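Glycosyl hydrolase family 26 (Bacteroides ovatus, PDB 4ZXO) is a family 26 beta-mannanase that probably cleaves the beta-mannan backbone of galactomannan. Local coordinates at residues Glu42-Lys45 against Gly46-Asp49; Arg241-Tyr244 against Ile245-Asn249; Asp322-Val325 against Lys326-Arg329. One frame throughout, in Å; residues are numbered along the deposited sequence.

Contact 1. Residues Glu42-Lys45 against Gly46-Asp49; sequences EGDK and GRSD
Asp44 and Arg47 are joined twice, once through the backbone and once through their side chains. Arg47 N donates to Asp44 O at 3.2 Å, with an N-H...O angle of 164°, and so closes a type II beta turn. Gly46 holds the third position of that turn. Its phi is positive, and a CB there would clash with Lys45 O.

The side chains lie next to each other and point the same way. Asp44 OD2 takes Arg47 NH1 at 2.8 Å in a salt bridge. The carboxylate oxygen sits at the edge of the guanidinium, near its plane. The guanidinium nitrogen comes from above the carboxylate plane, and the two planes are 64° apart. The aliphatic part of the arginine runs beside the acid, with Arg47 CD 3.7 Å from Asp44 CB. Arg47 CG is anti to its own N (chi1 -171°), and the extended chain carries NH1 to the acid.

Farther out, Trp41 makes a cation-pi contact with Arg47, and Tyr57 OH binds Gly46 O. Lys45 forms a salt bridge with Glu90. The turn lies in a surface loop between strand 41-42 and helix 49-54, which Ser48 N-caps.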
loop_
_atom_site.group_PDB
_atom_site.type_symbol
_atom_site.label_atom_id
_atom_site.label_comp_id
_atom_site.label_asym_id
_atom_site.label_seq_id
_atom_site.Cartn_x
_atom_site.Cartn_y
_atom_site.Cartn_z
ATOM N N GLU A 42 -2.171 17.263 13.463
ATOM C CA GLU A 42 -1.455 16.010 13.686
ATOM C C GLU A 42 -1.939 15.425 14.995
ATOM O O GLU A 42 -1.923 16.107 16.022
ATOM C CB GLU A 42 0.058 16.222 13.748
ATOM C CG GLU A 42 0.792 14.934 14.074
ATOM C CD GLU A 42 2.277 15.027 13.756
ATOM O OE1 GLU A 42 2.757 16.117 13.367
ATOM O OE2 GLU A 42 2.979 14.011 13.920
ATOM N N GLY A 43 -2.377 14.174 14.975
ATOM C CA GLY A 43 -2.558 13.467 16.225
ATOM C C GLY A 43 -3.926 13.614 16.859
ATOM O O GLY A 43 -4.173 12.951 17.849
ATOM N N ASP A 44 -4.813 14.444 16.306
ATOM C CA ASP A 44 -6.162 14.599 16.874
ATOM C C ASP A 44 -6.916 13.252 16.845
ATOM O O ASP A 44 -6.982 12.588 15.814
ATOM C CB ASP A 44 -6.996 15.647 16.098
ATOM C CG ASP A 44 -6.303 17.013 15.975
ATOM O OD1 ASP A 44 -5.075 17.103 16.120
ATOM O OD2 ASP A 44 -6.992 18.007 15.683
ATOM N N LYS A 45 -7.522 12.891 17.971
ATOM C CA LYS A 45 -8.131 11.576 18.127
ATOM C C LYS A 45 -9.305 11.423 17.159
ATOM O O LYS A 45 -10.163 12.313 17.085
ATOM C CB LYS A 45 -8.588 11.394 19.588
ATOM C CG LYS A 45 -9.307 10.113 19.896
ATOM C CD LYS A 45 -8.357 8.920 19.887
ATOM C CE LYS A 45 -8.902 7.758 20.757
ATOM N NZ LYS A 45 -7.803 6.744 21.091
ATOM N N GLY A 46 -9.288 10.348 16.371
ATOM C CA GLY A 46 -10.344 10.038 15.417
ATOM C C GLY A 46 -10.394 10.918 14.167
ATOM O O GLY A 46 -11.244 10.664 13.301
ATOM N N ARG A 47 -9.533 11.948 14.061
ATOM C CA ARG A 47 -9.604 12.904 12.938
ATOM C C ARG A 47 -9.044 12.276 11.663
ATOM O O ARG A 47 -8.270 11.309 11.745
ATOM C CB ARG A 47 -8.844 14.218 13.280
ATOM C CG ARG A 47 -9.033 15.348 12.285
ATOM C CD ARG A 47 -8.624 16.683 12.896
ATOM N NE ARG A 47 -8.694 17.752 11.925
ATOM C CZ ARG A 47 -8.391 19.015 12.185
ATOM N NH1 ARG A 47 -7.956 19.374 13.381
ATOM N NH2 ARG A 47 -8.495 19.903 11.226
ATOM N N SER A 48 -9.519 12.769 10.502
ATOM C CA SER A 48 -9.230 12.209 9.178
ATOM C C SER A 48 -9.587 13.259 8.149
ATOM O O SER A 48 -10.739 13.735 8.177
ATOM C CB SER A 48 -10.072 10.968 8.933
ATOM O OG SER A 48 -10.219 10.726 7.532
ATOM N N ASP A 49 -8.665 13.661 7.251
ATOM C CA ASP A 49 -9.087 14.654 6.248
ATOM C C ASP A 49 -10.179 14.056 5.347
ATOM O O ASP A 49 -11.102 14.778 4.899
ATOM C CB ASP A 49 -7.921 15.110 5.405
ATOM C CG ASP A 49 -7.090 16.162 6.088
ATOM O OD1 ASP A 49 -7.478 16.636 7.192
ATOM O OD2 ASP A 49 -6.092 16.568 5.466
#

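Contact 2. Residues Arg241-Tyr244 against Ile245-Asn249; sequences RSQY and IKQLN
Tyr244 and Leu248 lie side by side, one helical turn apart. Tyr244 CB, CG and CD2 all pass near the covalently linked Ile245 N, which lies obliquely to the ring. With CG anti to the tyrosine N (chi1 176°), the ring runs along the leucine, and Leu248 CB lies over one face. Tyr244 CE1 and CE2 both border Leu248 CD2, and Tyr244 CZ comes to 3.7 Å from that methyl. At the tip, Tyr244 OH lies 3.5 Å from Leu248 CD2 and is hydrogen-bonded to Thr271 OG1.

Residues 241-249 open helix 241-262, the helix of a beta-alpha-beta unit between strands 231-235 and 266-271 of the TIM barrel. Tyr244 and Leu248 also touch helix 281-290. An alanine in place of Tyr244 is likely to leave Thr271 without this hydroxyl partner and open a gap beside Leu248 CD2.

On another side of the helix, Ile245 CD1 sits over the centre of the Arg241 guanidinium, 3.6 Å from Arg241 CZ. Arg241 NE and NH2 hold Thr285 OG1 and Gly284 O, which should limit its rotation. Ile245 O accepts from Asn249 N and Asn249 ND2 on opposite faces of its plane, while Asn249 OD1 is hydrogen-bonded to Tyr293 OH.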
loop_
_atom_site.group_PDB
_atom_site.type_symbol
_atom_site.label_atom_id
_atom_site.label_comp_id
_atom_site.label_asym_id
_atom_site.label_seq_id
_atom_site.Cartn_x
_atom_site.Cartn_y
_atom_site.Cartn_z
ATOM N N ARG A 241 -2.800 15.212 -17.397
ATOM C CA ARG A 241 -4.015 14.415 -17.373
ATOM C C ARG A 241 -4.108 13.390 -18.498
ATOM O O ARG A 241 -4.463 12.244 -18.234
ATOM C CB ARG A 241 -5.224 15.323 -17.437
ATOM C CG ARG A 241 -6.542 14.597 -17.380
ATOM C CD ARG A 241 -7.704 15.590 -17.316
ATOM N NE ARG A 241 -8.944 14.856 -17.146
ATOM C CZ ARG A 241 -9.669 14.377 -18.149
ATOM N NH1 ARG A 241 -9.255 14.553 -19.409
ATOM N NH2 ARG A 241 -10.816 13.750 -17.898
ATOM N N SER A 242 -3.843 13.791 -19.748
ATOM C CA SER A 242 -3.990 12.835 -20.850
ATOM C C SER A 242 -3.045 11.629 -20.681
ATOM O O SER A 242 -3.420 10.460 -20.898
ATOM C CB SER A 242 -3.739 13.541 -22.198
ATOM O OG SER A 242 -2.363 13.919 -22.338
ATOM N N GLN A 243 -1.816 11.912 -20.268
ATOM C CA GLN A 243 -0.828 10.866 -20.112
ATOM C C GLN A 243 -1.263 9.939 -18.974
ATOM O O GLN A 243 -1.132 8.709 -19.046
ATOM C CB GLN A 243 0.553 11.461 -19.813
ATOM C CG GLN A 243 1.684 10.486 -20.089
ATOM C CD GLN A 243 1.794 10.098 -21.573
ATOM O OE1 GLN A 243 1.384 10.852 -22.465
ATOM N NE2 GLN A 243 2.320 8.903 -21.832
ATOM N N TYR A 244 -1.750 10.532 -17.888
ATOM C CA TYR A 244 -2.234 9.732 -16.756
ATOM C C TYR A 244 -3.352 8.784 -17.177
ATOM O O TYR A 244 -3.367 7.619 -16.784
ATOM C CB TYR A 244 -2.721 10.656 -15.653
ATOM C CG TYR A 244 -3.347 9.988 -14.444
ATOM C CD1 TYR A 244 -2.597 9.230 -13.532
ATOM C CD2 TYR A 244 -4.697 10.150 -14.180
ATOM C CE1 TYR A 244 -3.194 8.666 -12.412
ATOM C CE2 TYR A 244 -5.319 9.579 -13.055
ATOM C CZ TYR A 244 -4.545 8.869 -12.166
ATOM O OH TYR A 244 -5.123 8.323 -11.040
ATOM N N ILE A 245 -4.317 9.290 -17.948
ATOM C CA ILE A 245 -5.424 8.445 -18.379
ATOM C C ILE A 245 -4.882 7.292 -19.224
ATOM O O ILE A 245 -5.264 6.161 -19.006
ATOM C CB ILE A 245 -6.493 9.280 -19.142
ATOM C CG1 ILE A 245 -7.232 10.142 -18.116
ATOM C CG2 ILE A 245 -7.528 8.378 -19.790
ATOM C CD1 ILE A 245 -8.049 11.236 -18.736
ATOM N N LYS A 246 -3.962 7.580 -20.141
ATOM C CA LYS A 246 -3.356 6.533 -20.971
ATOM C C LYS A 246 -2.582 5.520 -20.095
ATOM O O LYS A 246 -2.738 4.310 -20.214
ATOM C CB LYS A 246 -2.414 7.159 -22.039
ATOM C CG LYS A 246 -1.569 6.166 -22.834
ATOM C CD LYS A 246 -0.932 6.793 -24.113
ATOM C CE LYS A 246 -0.111 5.732 -24.953
ATOM N NZ LYS A 246 0.132 6.034 -26.462
ATOM N N GLN A 247 -1.708 6.033 -19.247
ATOM C CA GLN A 247 -0.842 5.157 -18.493
ATOM C C GLN A 247 -1.566 4.404 -17.401
ATOM O O GLN A 247 -1.236 3.218 -17.157
ATOM C CB GLN A 247 0.275 5.953 -17.873
ATOM C CG GLN A 247 1.242 6.504 -18.923
ATOM C CD GLN A 247 1.960 5.397 -19.698
ATOM O OE1 GLN A 247 2.226 4.333 -19.152
ATOM N NE2 GLN A 247 2.277 5.654 -20.987
ATOM N N LEU A 248 -2.577 5.042 -16.780
ATOM C CA LEU A 248 -3.354 4.296 -15.780
ATOM C C LEU A 248 -4.198 3.217 -16.462
ATOM O O LEU A 248 -4.266 2.084 -15.978
ATOM C CB LEU A 248 -4.239 5.241 -14.953
ATOM C CG LEU A 248 -4.937 4.563 -13.774
ATOM C CD1 LEU A 248 -3.927 3.824 -12.795
ATOM C CD2 LEU A 248 -5.864 5.560 -13.082
ATOM N N ASN A 249 -4.894 3.558 -17.552
ATOM C CA ASN A 249 -5.568 2.492 -18.269
ATOM C C ASN A 249 -4.612 1.372 -18.670
ATOM O O ASN A 249 -4.965 0.198 -18.566
ATOM C CB ASN A 249 -6.266 3.018 -19.524
ATOM C CG ASN A 249 -7.658 3.569 -19.223
ATOM O OD1 ASN A 249 -8.568 2.832 -18.807
ATOM N ND2 ASN A 249 -7.816 4.857 -19.390
#

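Contact 3. Residues Asp322-Val325 against Lys326-Arg329; sequences DDFV and KFSR. With K (potassium ion), chain B.
Val325 and Arg329 lie alongside each other, one turn apart. Val325 CG1 rests over the centre of the guanidinium face, 3.3 Å from Arg329 CZ. CG1 is anti to the valine N (chi1 172°), which aims this methyl at the arginine. The arginine chain is extended from CG to NE and passes Val325 O on its way, with Arg329 CG 3.4 Å from that oxygen. Val325 O accepts a hydrogen bond from Ser328 OG at 2.6 Å and a weak one from Arg329 N at 3.2 Å. Next along the helix, Lys326 keeps its CB 3.5 Å from Asp323 O. Its backbone N is bonded to Asp322 O.

Residues 322-328 make up most of helix 321-328 and lead on to Arg329. The helix packs between helices 49-54 and 281-290 of the barrel fold. Val325 touches Val53 of the first, and Lys326 touches Thr283 of the second. Asp323 is hydrogen-bonded to Thr283 OG1.

After Val325, Lys326 and Phe324 bury the most surface. The Phe324 ring meets that of Phe327 obliquely, the centroids 5.8 Å apart and the planes at 31°. Trp282 and Phe29 meet Phe324 edge-to-face. Ser328 O binds the potassium ion at 2.6 Å. Ser330 O, Ile333 O and four waters complete its shell, and one of those waters is weakly bonded to Arg329 O.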
loop_
_atom_site.group_PDB
_atom_site.type_symbol
_atom_site.label_atom_id
_atom_site.label_comp_id
_atom_site.label_asym_id
_atom_site.label_seq_id
_atom_site.Cartn_x
_atom_site.Cartn_y
_atom_site.Cartn_z
ATOM N N ASP A 322 -15.921 19.211 -2.833
ATOM C CA ASP A 322 -17.298 18.886 -3.196
ATOM C C ASP A 322 -17.340 17.729 -4.184
ATOM O O ASP A 322 -18.186 16.856 -4.079
ATOM C CB ASP A 322 -17.998 20.098 -3.802
ATOM C CG ASP A 322 -18.290 21.162 -2.775
ATOM O OD1 ASP A 322 -18.288 20.845 -1.576
ATOM O OD2 ASP A 322 -18.548 22.318 -3.185
ATOM N N ASP A 323 -16.398 17.703 -5.124
ATOM C CA ASP A 323 -16.402 16.628 -6.115
ATOM C C ASP A 323 -15.992 15.295 -5.469
ATOM O O ASP A 323 -16.459 14.233 -5.887
ATOM C CB ASP A 323 -15.451 16.960 -7.278
ATOM C CG ASP A 323 -15.522 15.935 -8.381
ATOM O OD1 ASP A 323 -16.590 15.831 -9.003
ATOM O OD2 ASP A 323 -14.494 15.264 -8.647
ATOM N N PHE A 324 -15.081 15.335 -4.489
ATOM C CA PHE A 324 -14.752 14.138 -3.738
ATOM C C PHE A 324 -16.000 13.594 -3.026
ATOM O O PHE A 324 -16.185 12.378 -2.930
ATOM C CB PHE A 324 -13.658 14.438 -2.720
ATOM C CG PHE A 324 -13.249 13.233 -1.929
ATOM C CD1 PHE A 324 -12.446 12.249 -2.502
ATOM C CD2 PHE A 324 -13.718 13.046 -0.642
ATOM C CE1 PHE A 324 -12.068 11.129 -1.776
ATOM C CE2 PHE A 324 -13.371 11.896 0.094
ATOM C CZ PHE A 324 -12.515 10.946 -0.484
ATOM N N VAL A 325 -16.826 14.489 -2.484
ATOM C CA VAL A 325 -18.069 14.013 -1.854
ATOM C C VAL A 325 -18.915 13.251 -2.891
ATOM O O VAL A 325 -19.393 12.167 -2.607
ATOM C CB VAL A 325 -18.889 15.149 -1.241
ATOM C CG1 VAL A 325 -20.282 14.602 -0.778
ATOM C CG2 VAL A 325 -18.137 15.734 -0.011
ATOM N N LYS A 326 -19.059 13.812 -4.097
ATOM C CA LYS A 326 -19.822 13.157 -5.145
ATOM C C LYS A 326 -19.206 11.783 -5.521
ATOM O O LYS A 326 -19.905 10.785 -5.709
ATOM C CB LYS A 326 -19.902 14.076 -6.364
ATOM C CG LYS A 326 -20.631 13.516 -7.574
ATOM C CD LYS A 326 -20.832 14.627 -8.640
ATOM C CE LYS A 326 -20.855 14.133 -10.093
ATOM N NZ LYS A 326 -21.812 13.009 -10.263
ATOM N N PHE A 327 -17.888 11.771 -5.661
ATOM C CA PHE A 327 -17.144 10.527 -5.900
ATOM C C PHE A 327 -17.415 9.490 -4.827
ATOM O O PHE A 327 -17.627 8.308 -5.114
ATOM C CB PHE A 327 -15.665 10.899 -5.953
ATOM C CG PHE A 327 -14.677 9.759 -5.874
ATOM C CD1 PHE A 327 -14.281 9.060 -7.023
ATOM C CD2 PHE A 327 -14.125 9.403 -4.644
ATOM C CE1 PHE A 327 -13.298 8.050 -6.949
ATOM C CE2 PHE A 327 -13.172 8.365 -4.556
ATOM C CZ PHE A 327 -12.759 7.689 -5.718
ATOM N N SER A 328 -17.433 9.947 -3.579
ATOM C CA SER A 328 -17.602 9.033 -2.454
ATOM C C SER A 328 -18.977 8.406 -2.477
ATOM O O SER A 328 -19.125 7.320 -1.980
ATOM C CB SER A 328 -17.372 9.725 -1.106
ATOM O OG SER A 328 -18.466 10.554 -0.725
ATOM N N ARG A 329 -19.928 9.069 -3.106
ATOM C CA ARG A 329 -21.269 8.554 -3.172
ATOM C C ARG A 329 -21.471 7.534 -4.298
ATOM O O ARG A 329 -22.557 6.955 -4.411
ATOM C CB ARG A 329 -22.211 9.752 -3.310
ATOM C CG ARG A 329 -22.273 10.543 -2.029
ATOM C CD ARG A 329 -23.083 11.785 -2.106
ATOM N NE ARG A 329 -23.110 12.405 -0.786
ATOM C CZ ARG A 329 -23.440 13.671 -0.570
ATOM N NH1 ARG A 329 -23.810 14.422 -1.587
ATOM N NH2 ARG A 329 -23.420 14.168 0.664
HETATM K K K B . -19.816 4.854 -1.853
HETATM O O HOH W 1 -22.413 5.046 -2.152
HETATM O O HOH W 2 -22.055 4.180 0.218
HETATM O O HOH W 3 -19.612 5.155 0.575
HETATM O O HOH W 4 -21.185 2.565 -1.234
#

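The three contacts follow in series along the chain, and none nests in or crosses another. Contact 1 comes first and closes a short loop between strand 41-42 and helix 49-54. Contact 2 lies on the opening turns of helix 241-262, between two parallel barrel strands. Contact 3 is near the C-terminal end, on helix 321-328; it supplies Ser328 O to the potassium site and precedes strand 333-334. Contacts 1 and 3 approach to about 6 Å between nearest atoms, and helix 49-54, which begins at the last residue of contact 1, packs on contact 3. Helix 281-290 is shared by contacts 2 and 3, whose side chains both touch it. The centres of contacts 1 and 2 are about 33 Å apart.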